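Local structure of glycerate dehydrogenase/glyoxylate reductase (2CUK) at residues 148-153 against 199-204; 225-230 against 252-257. The protein probably reduces hydroxypyruvate and glyoxylate with NAD(P)H, as a member of the D-isomer specific 2-hydroxyacid dehydrogenase family. All coordinates share one frame; numbering follows the deposited sequence.

Contact 1 of 2, residues 148-153 against 199-204; sequences GLVGMG and LHTPLT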
loop_
_atom_site.group_PDB
_atom_site.type_symbol
_atom_site.label_atom_id
_atom_site.label_comp_id
_atom_site.label_asym_id
_atom_site.label_seq_id
_atom_site.Cartn_x
_atom_site.Cartn_y
_atom_site.Cartn_z
ATOM N N GLY A 148 8.580 7.345 -13.470
ATOM C CA GLY A 148 9.093 8.638 -13.864
ATOM C C GLY A 148 8.657 9.668 -12.846
ATOM O O GLY A 148 7.466 9.883 -12.643
ATOM N N LEU A 149 9.625 10.297 -12.199
ATOM C CA LEU A 149 9.344 11.306 -11.192
ATOM C C LEU A 149 9.503 12.705 -11.777
ATOM O O LEU A 149 10.498 12.989 -12.437
ATOM C CB LEU A 149 10.306 11.132 -10.011
ATOM C CG LEU A 149 10.293 9.742 -9.371
ATOM C CD1 LEU A 149 11.562 9.525 -8.570
ATOM C CD2 LEU A 149 9.058 9.600 -8.496
ATOM N N VAL A 150 8.513 13.563 -11.544
ATOM C CA VAL A 150 8.561 14.942 -12.016
ATOM C C VAL A 150 8.865 15.764 -10.773
ATOM O O VAL A 150 7.971 16.070 -9.980
ATOM C CB VAL A 150 7.214 15.396 -12.614
ATOM C CG1 VAL A 150 7.305 16.849 -13.054
ATOM C CG2 VAL A 150 6.847 14.518 -13.790
ATOM N N GLY A 151 10.140 16.106 -10.612
ATOM C CA GLY A 151 10.587 16.847 -9.446
ATOM C C GLY A 151 11.361 15.839 -8.618
ATOM O O GLY A 151 10.835 14.770 -8.308
ATOM N N MET A 152 12.608 16.150 -8.274
ATOM C CA MET A 152 13.425 15.220 -7.500
ATOM C C MET A 152 13.994 15.759 -6.203
ATOM O O MET A 152 15.192 15.635 -5.951
ATOM C CB MET A 152 14.576 14.677 -8.349
ATOM C CG MET A 152 14.240 13.397 -9.079
ATOM S SD MET A 152 13.738 12.063 -7.970
ATOM C CE MET A 152 15.031 10.884 -8.233
ATOM N N GLY A 153 13.137 16.358 -5.382
ATOM C CA GLY A 153 13.587 16.869 -4.102
ATOM C C GLY A 153 13.741 15.684 -3.166
ATOM O O GLY A 153 13.895 14.553 -3.628
ATOM N N LEU A 199 4.173 12.918 -9.352
ATOM C CA LEU A 199 4.486 14.337 -9.233
ATOM C C LEU A 199 5.036 14.712 -7.862
ATOM O O LEU A 199 4.478 14.335 -6.826
ATOM C CB LEU A 199 3.239 15.168 -9.547
ATOM C CG LEU A 199 2.566 14.781 -10.866
ATOM C CD1 LEU A 199 1.342 15.656 -11.091
ATOM C CD2 LEU A 199 3.562 14.923 -12.023
ATOM N N HIS A 200 6.141 15.451 -7.867
ATOM C CA HIS A 200 6.797 15.877 -6.633
ATOM C C HIS A 200 7.486 17.213 -6.850
ATOM O O HIS A 200 8.629 17.403 -6.438
ATOM C CB HIS A 200 7.838 14.839 -6.207
ATOM C CG HIS A 200 7.272 13.471 -5.998
ATOM N ND1 HIS A 200 6.459 13.159 -4.932
ATOM C CD2 HIS A 200 7.365 12.346 -6.745
ATOM C CE1 HIS A 200 6.074 11.898 -5.031
ATOM N NE2 HIS A 200 6.610 11.383 -6.122
ATOM N N THR A 201 6.794 18.132 -7.511
ATOM C CA THR A 201 7.349 19.449 -7.783
ATOM C C THR A 201 6.439 20.518 -7.193
ATOM O O THR A 201 5.214 20.374 -7.187
ATOM C CB THR A 201 7.502 19.685 -9.306
ATOM O OG1 THR A 201 8.204 20.913 -9.537
ATOM C CG2 THR A 201 6.136 19.759 -9.979
ATOM N N PRO A 202 7.026 21.601 -6.668
ATOM C CA PRO A 202 6.221 22.676 -6.081
ATOM C C PRO A 202 5.297 23.338 -7.100
ATOM O O PRO A 202 5.560 23.319 -8.299
ATOM C CB PRO A 202 7.276 23.638 -5.534
ATOM C CG PRO A 202 8.451 23.409 -6.429
ATOM C CD PRO A 202 8.463 21.910 -6.579
ATOM N N LEU A 203 4.202 23.904 -6.614
ATOM C CA LEU A 203 3.249 24.575 -7.482
ATOM C C LEU A 203 3.690 26.014 -7.720
ATOM O O LEU A 203 3.947 26.760 -6.776
ATOM C CB LEU A 203 1.858 24.565 -6.849
ATOM C CG LEU A 203 0.775 25.361 -7.578
ATOM C CD1 LEU A 203 0.583 24.812 -8.987
ATOM C CD2 LEU A 203 -0.521 25.280 -6.790
ATOM N N THR A 204 3.784 26.393 -8.991
ATOM C CA THR A 204 4.184 27.744 -9.379
ATOM C C THR A 204 3.472 28.077 -10.689
ATOM O O THR A 204 2.822 27.218 -11.284
ATOM C CB THR A 204 5.707 27.839 -9.635
ATOM O OG1 THR A 204 6.037 27.074 -10.800
ATOM C CG2 THR A 204 6.499 27.314 -8.445
HETATM O O HOH W 1 10.571 16.005 -4.227
#
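Val150 and Leu199 pair as neighbours on two parallel strands, and just past the pair both chains leave the sheet. One backbone hydrogen bond closes the register: His200 N donates to Val150 O at 2.9 Å, with an N-H...O angle of 155°. Thr201 CB packs against the same Val150 O, at 3.7 Å.

The apolar contacts lie on two sides of this bond. The Val150 and Leu199 side chains run next to each other in the same direction, and CD2 of Leu199 rests 3.7 Å from Val150 CB. Leu149 meets the imidazole of His200 instead: its CD2 methyl sits at the ring edge, near the ring plane, 3.7 Å from His200 CD2. His200 has CG anti to its own carbonyl carbon (chi1 -58°), which swings the ring back beside the strand end to reach that methyl.

Gly151 lets the chains come this close. Its CA is 3.6 Å from His200 O; a CB would run into that oxygen, and the backbone angles (phi 108°) by themselves call for glycine. Its own carbonyl oxygen is buried and finds no polar partner in the model. A water joins the two loops, donating to His200 O at 3.3 Å and accepting a weak bond from Gly153 N.

Gly151 and Gly153 fit the GxGxxG pattern of a Rossmann-type dinucleotide-binding turn, with Gly153 as N-cap of helix 154-165. That helix packs on Leu149 and His200 through Val159, whereas Val150 faces Leu187 and Leu190 of helix 187-193. Leu149 bonds through its backbone to Val171 and His173 of strand 169-173, on the side away from 196-199.

Contact 2 of 2, residues 225-230 against 252-257; sequences LLNTAR and LDVTDP
Two adjacent strands of the parallel Rossmann-type sheet, 224-227 and 249-252, end here and pass into loops, with Asn227 paired to Leu252. Asp253 N donates to Asn227 O at 3.0 Å, almost straight at 176°. CD2 of Leu252 lies 3.9 Å from Asn227 CB.

The Asn227 amide organises the turn that follows. With CG anti to the backbone N (chi1 -176°), the amide is carried beside the 228-230 turn, where both its ends bond to backbone. OD1 takes the N-H of Ala229 from above its carbonyl plane, forming an Asx turn, while ND2 donates to Arg230 O at 3.1 Å; that oxygen lies in the amide plane. A water accepts from ND2 as well and donates to Val254 O. Replacing this asparagine by an alanine is likely to leave Ala229 N and Arg230 O without their mates, break the water link to Val254 O and let the 228-230 turn shift.

These carboxy-terminal strand ends are where a Rossmann-type sheet binds its dinucleotide, so the loops probably lie near the NAD(P) site.

The Val254 and Asn227 side chains cross at about a right angle, and Val254 CG2 lies over the face of the amide, 3.2 Å from Asn227 ND2. Val254 CG1 sits 3.5 Å from Ala229 O. Thr228 CG2 touches Asp253 CB at 3.9 Å, and a water donates to both Thr228 O and Asp253 OD2. The Asp253 carboxylate is gripped from beyond the two segments: OD1 by Thr275 OG1 and Ile278 N, OD2 by Gly279 N. Thr228 OG1 bonds to Thr106 of helix 99-114.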
loop_
_atom_site.group_PDB
_atom_site.type_symbol
_atom_site.label_atom_id
_atom_site.label_comp_id
_atom_site.label_asym_id
_atom_site.label_seq_id
_atom_site.Cartn_x
_atom_site.Cartn_y
_atom_site.Cartn_z
ATOM N N LEU A 225 -0.944 7.544 -13.037
ATOM C CA LEU A 225 -0.549 8.874 -12.587
ATOM C C LEU A 225 -0.695 8.969 -11.072
ATOM O O LEU A 225 -1.723 8.586 -10.517
ATOM C CB LEU A 225 -1.428 9.952 -13.225
ATOM C CG LEU A 225 -1.201 11.365 -12.669
ATOM C CD1 LEU A 225 0.169 11.884 -13.098
ATOM C CD2 LEU A 225 -2.296 12.296 -13.169
ATOM N N LEU A 226 0.335 9.490 -10.412
ATOM C CA LEU A 226 0.312 9.653 -8.963
ATOM C C LEU A 226 0.576 11.116 -8.605
ATOM O O LEU A 226 1.451 11.760 -9.190
ATOM C CB LEU A 226 1.388 8.778 -8.310
ATOM C CG LEU A 226 1.350 7.263 -8.539
ATOM C CD1 LEU A 226 2.553 6.621 -7.864
ATOM C CD2 LEU A 226 0.051 6.683 -7.986
ATOM N N ASN A 227 -0.187 11.649 -7.660
ATOM C CA ASN A 227 0.027 13.026 -7.228
ATOM C C ASN A 227 -0.220 13.195 -5.736
ATOM O O ASN A 227 -1.360 13.165 -5.273
ATOM C CB ASN A 227 -0.864 14.003 -8.005
ATOM C CG ASN A 227 -0.587 15.458 -7.641
ATOM O OD1 ASN A 227 0.496 15.789 -7.153
ATOM N ND2 ASN A 227 -1.556 16.331 -7.888
ATOM N N THR A 228 0.863 13.357 -4.982
ATOM C CA THR A 228 0.766 13.563 -3.543
ATOM C C THR A 228 1.367 14.932 -3.205
ATOM O O THR A 228 1.592 15.249 -2.036
ATOM C CB THR A 228 1.524 12.469 -2.759
ATOM O OG1 THR A 228 2.905 12.458 -3.152
ATOM C CG2 THR A 228 0.906 11.096 -3.025
ATOM N N ALA A 229 1.605 15.739 -4.239
ATOM C CA ALA A 229 2.188 17.076 -4.082
ATOM C C ALA A 229 1.153 18.196 -3.937
ATOM O O ALA A 229 0.759 18.541 -2.827
ATOM C CB ALA A 229 3.116 17.375 -5.261
ATOM N N ARG A 230 0.726 18.777 -5.057
ATOM C CA ARG A 230 -0.263 19.855 -5.027
ATOM C C ARG A 230 -1.367 19.570 -6.039
ATOM O O ARG A 230 -1.092 19.270 -7.198
ATOM C CB ARG A 230 0.391 21.206 -5.348
ATOM C CG ARG A 230 1.455 21.664 -4.356
ATOM C CD ARG A 230 0.873 21.875 -2.965
ATOM N NE ARG A 230 -0.133 22.936 -2.929
ATOM C CZ ARG A 230 0.142 24.237 -2.966
ATOM N NH1 ARG A 230 1.400 24.650 -3.040
ATOM N NH2 ARG A 230 -0.840 25.128 -2.923
ATOM N N LEU A 252 -4.466 9.708 -6.121
ATOM C CA LEU A 252 -4.318 11.099 -5.712
ATOM C C LEU A 252 -4.529 11.348 -4.228
ATOM O O LEU A 252 -5.503 10.879 -3.646
ATOM C CB LEU A 252 -5.317 11.969 -6.474
ATOM C CG LEU A 252 -5.477 11.760 -7.979
ATOM C CD1 LEU A 252 -6.638 12.619 -8.464
ATOM C CD2 LEU A 252 -4.185 12.111 -8.707
ATOM N N ASP A 253 -3.625 12.111 -3.624
ATOM C CA ASP A 253 -3.756 12.461 -2.217
ATOM C C ASP A 253 -4.097 13.950 -2.155
ATOM O O ASP A 253 -4.455 14.479 -1.105
ATOM C CB ASP A 253 -2.462 12.201 -1.456
ATOM C CG ASP A 253 -2.608 12.473 0.029
ATOM O OD1 ASP A 253 -3.522 11.876 0.633
ATOM O OD2 ASP A 253 -1.823 13.278 0.586
ATOM N N VAL A 254 -3.972 14.618 -3.299
ATOM C CA VAL A 254 -4.271 16.042 -3.407
ATOM C C VAL A 254 -5.121 16.243 -4.656
ATOM O O VAL A 254 -4.925 15.558 -5.660
ATOM C CB VAL A 254 -2.977 16.892 -3.513
ATOM C CG1 VAL A 254 -2.125 16.693 -2.268
ATOM C CG2 VAL A 254 -2.191 16.517 -4.771
ATOM N N THR A 255 -6.066 17.173 -4.592
ATOM C CA THR A 255 -6.949 17.423 -5.724
ATOM C C THR A 255 -7.213 18.906 -5.977
ATOM O O THR A 255 -6.750 19.776 -5.237
ATOM C CB THR A 255 -8.315 16.726 -5.516
ATOM O OG1 THR A 255 -8.984 17.312 -4.392
ATOM C CG2 THR A 255 -8.122 15.235 -5.250
ATOM N N ASP A 256 -7.968 19.174 -7.038
ATOM C CA ASP A 256 -8.343 20.529 -7.422
ATOM C C ASP A 256 -9.745 20.452 -8.029
ATOM O O ASP A 256 -9.933 19.892 -9.114
ATOM C CB ASP A 256 -7.360 21.091 -8.454
ATOM C CG ASP A 256 -7.620 22.558 -8.770
ATOM O OD1 ASP A 256 -8.801 22.932 -8.917
ATOM O OD2 ASP A 256 -6.648 23.334 -8.880
ATOM N N PRO A 257 -10.750 21.016 -7.341
ATOM C CA PRO A 257 -10.629 21.705 -6.055
ATOM C C PRO A 257 -10.388 20.735 -4.904
ATOM O O PRO A 257 -10.502 19.517 -5.066
ATOM C CB PRO A 257 -11.965 22.421 -5.934
ATOM C CG PRO A 257 -12.902 21.419 -6.524
ATOM C CD PRO A 257 -12.158 20.970 -7.774
HETATM O O HOH W 2 -4.311 15.851 -8.354
HETATM O O HOH W 3 0.662 14.369 0.241
#

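Overall arrangement
Contacts 1 and 2 sit side by side at the ends of four neighbouring strands of one parallel sheet, in the order 146-150, 196-199, 224-227, 249-252, with their centres about 12 Å apart. The middle two strands join them: Leu199 N of contact 1 lies 3.0 Å from Leu226 O of contact 2, a probable hydrogen bond. Past the strand ends the packing continues, with His200 CE1 3.7 Å from Thr228 OG1 and Leu199 O 3.7 Å from Ala229 CB. In this family the NAD(P) cofactor binds across the carboxy-terminal ends of the strands, so the glycine turn of contact 1 and the loops of contact 2 probably border one cleft.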